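Local structure of proton-dependent oligopeptide transporter family protein (Xanthomonas campestris, 6EI3) at residues Pro62-Gly65 with Gly66-Asp70; Val257-Leu260 with Ala261-Gly265. The protein probably carries short peptides across the cell membrane together with protons, as a POT-family member of the major facilitator superfamily. All coordinates share one frame; numbering follows the deposited sequence.

Contact 1: residues Pro62-Gly65 with Gly66-Asp70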
# COMPACT_ATOMS: atom_id res chain seq x y z
N PRO A 62 7.91 -6.49 -2.36
CA PRO A 62 8.69 -6.58 -1.10
C PRO A 62 8.89 -8.02 -0.63
O PRO A 62 9.90 -8.28 0.02
CB PRO A 62 7.81 -5.83 -0.10
CG PRO A 62 7.13 -4.80 -0.94
CD PRO A 62 6.79 -5.54 -2.19
N LEU A 63 7.96 -8.95 -0.98
CA LEU A 63 8.09 -10.37 -0.60
C LEU A 63 9.38 -10.96 -1.19
O LEU A 63 10.15 -11.60 -0.47
CB LEU A 63 6.89 -11.23 -1.08
CG LEU A 63 5.55 -11.11 -0.32
CD1 LEU A 63 4.51 -12.08 -0.92
CD2 LEU A 63 5.71 -11.48 1.18
N LEU A 64 9.63 -10.70 -2.50
CA LEU A 64 10.82 -11.16 -3.21
C LEU A 64 12.08 -10.44 -2.72
O LEU A 64 13.06 -11.12 -2.43
CB LEU A 64 10.66 -11.02 -4.72
CG LEU A 64 11.80 -11.61 -5.58
CD1 LEU A 64 11.87 -13.15 -5.48
CD2 LEU A 64 11.63 -11.20 -7.02
N GLY A 65 12.02 -9.11 -2.57
CA GLY A 65 13.14 -8.32 -2.07
C GLY A 65 13.69 -8.81 -0.74
O GLY A 65 14.89 -9.07 -0.61
N GLY A 66 12.80 -9.00 0.24
CA GLY A 66 13.13 -9.47 1.59
C GLY A 66 13.72 -10.87 1.60
O GLY A 66 14.70 -11.13 2.31
N TRP A 67 13.15 -11.77 0.77
CA TRP A 67 13.60 -13.16 0.63
C TRP A 67 15.00 -13.21 0.04
O TRP A 67 15.87 -13.84 0.63
CB TRP A 67 12.59 -13.99 -0.20
CG TRP A 67 12.95 -15.44 -0.36
CD1 TRP A 67 12.92 -16.41 0.60
CD2 TRP A 67 13.37 -16.10 -1.57
NE1 TRP A 67 13.30 -17.62 0.07
CE2 TRP A 67 13.60 -17.46 -1.25
CE3 TRP A 67 13.60 -15.66 -2.88
CZ2 TRP A 67 14.02 -18.39 -2.21
CZ3 TRP A 67 14.02 -16.58 -3.83
CH2 TRP A 67 14.23 -17.93 -3.49
N LEU A 68 15.24 -12.53 -1.10
CA LEU A 68 16.57 -12.50 -1.73
C LEU A 68 17.64 -11.93 -0.79
O LEU A 68 18.72 -12.50 -0.68
CB LEU A 68 16.56 -11.75 -3.06
CG LEU A 68 15.71 -12.35 -4.18
CD1 LEU A 68 15.64 -11.40 -5.37
CD2 LEU A 68 16.24 -13.75 -4.60
N ALA A 69 17.32 -10.84 -0.09
CA ALA A 69 18.25 -10.20 0.84
C ALA A 69 18.54 -11.10 2.06
O ALA A 69 19.70 -11.32 2.37
CB ALA A 69 17.70 -8.85 1.30
N ASP A 70 17.50 -11.62 2.72
CA ASP A 70 17.65 -12.44 3.92
C ASP A 70 18.21 -13.82 3.69
O ASP A 70 18.80 -14.38 4.61
CB ASP A 70 16.33 -12.55 4.70
CG ASP A 70 15.89 -11.25 5.33
OD1 ASP A 70 16.75 -10.35 5.52
OD2 ASP A 70 14.69 -11.13 5.66

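Contact 2: residues Val257-Leu260 with Ala261-Gly265. With 78M ((2S)-2,3-dihydroxypropyl(7Z)-pentadec-7-enoate), chain O.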
# COMPACT_ATOMS: atom_id res chain seq x y z
N VAL A 257 -4.95 -14.09 -2.29
CA VAL A 257 -6.01 -14.00 -1.27
C VAL A 257 -6.47 -15.40 -0.83
O VAL A 257 -6.68 -15.63 0.37
CB VAL A 257 -7.18 -13.11 -1.75
CG1 VAL A 257 -8.39 -13.21 -0.82
CG2 VAL A 257 -6.72 -11.66 -1.92
N LEU A 258 -6.62 -16.33 -1.79
CA LEU A 258 -7.00 -17.71 -1.51
C LEU A 258 -5.94 -18.41 -0.68
O LEU A 258 -6.28 -19.02 0.34
CB LEU A 258 -7.29 -18.50 -2.82
CG LEU A 258 -8.63 -18.19 -3.50
CD1 LEU A 258 -8.65 -18.73 -4.91
CD2 LEU A 258 -9.81 -18.78 -2.72
N LEU A 259 -4.65 -18.26 -1.06
CA LEU A 259 -3.53 -18.85 -0.31
C LEU A 259 -3.43 -18.30 1.12
O LEU A 259 -3.12 -19.06 2.03
CB LEU A 259 -2.19 -18.68 -1.03
CG LEU A 259 -2.01 -19.45 -2.34
CD1 LEU A 259 -0.85 -18.88 -3.16
CD2 LEU A 259 -1.85 -20.96 -2.10
N LEU A 260 -3.70 -16.98 1.31
CA LEU A 260 -3.65 -16.37 2.64
C LEU A 260 -4.78 -16.90 3.54
O LEU A 260 -4.53 -17.23 4.69
CB LEU A 260 -3.70 -14.82 2.55
CG LEU A 260 -2.44 -14.13 1.98
CD1 LEU A 260 -2.73 -12.68 1.61
CD2 LEU A 260 -1.25 -14.22 2.94
N ALA A 261 -6.00 -16.98 3.00
CA ALA A 261 -7.16 -17.45 3.76
C ALA A 261 -7.08 -18.94 4.12
O ALA A 261 -7.31 -19.30 5.27
CB ALA A 261 -8.44 -17.15 3.01
N GLY A 262 -6.74 -19.78 3.13
CA GLY A 262 -6.65 -21.23 3.30
C GLY A 262 -5.52 -21.69 4.19
O GLY A 262 -5.76 -22.45 5.13
N ILE A 263 -4.27 -21.23 3.91
CA ILE A 263 -3.10 -21.59 4.72
C ILE A 263 -3.22 -20.96 6.13
O ILE A 263 -3.02 -21.66 7.11
CB ILE A 263 -1.75 -21.30 3.99
CG1 ILE A 263 -1.65 -22.13 2.67
CG2 ILE A 263 -0.53 -21.58 4.89
CD1 ILE A 263 -0.78 -21.53 1.56
N GLY A 264 -3.61 -19.68 6.19
CA GLY A 264 -3.83 -18.96 7.45
C GLY A 264 -4.89 -19.63 8.32
O GLY A 264 -4.61 -19.98 9.48
N GLY A 265 -6.07 -19.84 7.75
CA GLY A 265 -7.21 -20.47 8.41
C GLY A 265 -6.95 -21.93 8.76
O GLY A 265 -7.46 -22.43 9.77
O21 78M O . -9.84 -14.23 15.60
C20 78M O . -8.84 -14.99 14.95
C18 78M O . -9.32 -15.53 13.63
O19 78M O . -10.48 -16.35 13.83
C17 78M O . -8.26 -16.32 12.91
O2 78M O . -8.69 -16.38 11.52
C1 78M O . -7.79 -16.75 10.60
O1 78M O . -6.70 -17.20 10.86
C2 78M O . -8.31 -16.53 9.21
C3 78M O . -7.48 -15.53 8.42
C4 78M O . -8.33 -14.60 7.57
C5 78M O . -8.14 -14.75 6.07
C6 78M O . -6.89 -14.05 5.50
C7 78M O . -7.23 -12.78 4.78
C8 78M O . -7.16 -12.57 3.48
C9 78M O . -7.50 -11.30 2.77
C10 78M O . -8.99 -11.25 2.39
C11 78M O . -9.69 -9.95 2.72
C12 78M O . -11.17 -10.14 3.05
C13 78M O . -11.89 -8.90 3.56
C15 78M O . -13.29 -6.89 2.99
C14 78M O . -12.32 -7.92 2.48

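Contact 1: residues Pro62-Gly65 with Gly66-Asp70
L64 packs on W67 and L68, three and four residues further along the same helix. Its methyl CD1 approaches the six-membered ring of W67 obliquely, with CD1 4.0 Å from CE3. The branch point CG of L64 packs against methyl CD1 of L68 at 3.9 Å. The two leucines fit at an angle to each other. Their first torsions differ: CG of L64 stands anti to the backbone N (chi1 -174°), whereas in L68 it is anti to the carbonyl carbon. This turns the L64 branch along the helix toward both partners. L68 also covers the backbone, with its CG 3.4 Å from O of L64. That oxygen accepts the N-H of L68 in a nearly straight bond of 2.9 Å (N to O, 177°). At the start of the helix, N-H of G66 bonds to O of P62 at 3.0 Å (N to O). Further along the same helix, F72 meets W67 edge-to-face. L64 also touches a bound monoacylglycerol, while P62 and L63 pack on helix 430-456. This is i to i+3 and i to i+4 packing in the first turns of a transmembrane helix of the MFS fold, with L64 belonging to a lipid pocket.

Contact 2: residues Val257-Leu260 with Ala261-Gly265
A261 and V257 line up one helix turn apart alongside the acyl chain of a bound monoacylglycerol. The lipid meets backbone as well as side chain: CA of A261 is 3.7 Å from C5 of 78M. One turn earlier, methyl CG1 of V257, the branch anti to the backbone N (chi1 170°), touches C10 at 3.8 Å. Near the lipid ester, O of G264 lies 3.7 Å from O1 of 78M. L259 and I263 form a separate apolar pair, side by side and pointing the same way, with CD2 of L259 3.9 Å from CD1 of I263. I263 CD1 also lies 3.4 Å from O of L259, which accepts the N-H of I263 from above the carbonyl plane. The bond from N of G264 to O of L260 is more bent (N-H...O angle 138°). By contrast, that from N of G262 to O of L258 is nearly straight (167°). V257 packs on helix 430-456, L258 and L259 on helix 224-239. Y493 hydrogen-bonds the lipid. The N-H groups of A261 to G265 all bond to helix carbonyls. The groups nearest the acyl chain are carbon, so contact there should be chiefly van der Waals.

Overall arrangement
From the N terminus, contact 1 comes first, at the start of helix 62-95. Contact 2 follows much later, inside helix 248-270. Each lies within one continuous helix, so neither closes a loop. They run in series and do not nest or cross. Their centres are 21 Å apart and their nearest atoms about 7 Å, without touching. Helix 430-456 links them indirectly: P62 and L63 pack on Y438, S435 and L439, and V257 packs on V443 and L446 of the same helix. Contact 2 also joins helix 224-239 through L258 and L259. Both contacts contribute to lipid pockets, but to different ones.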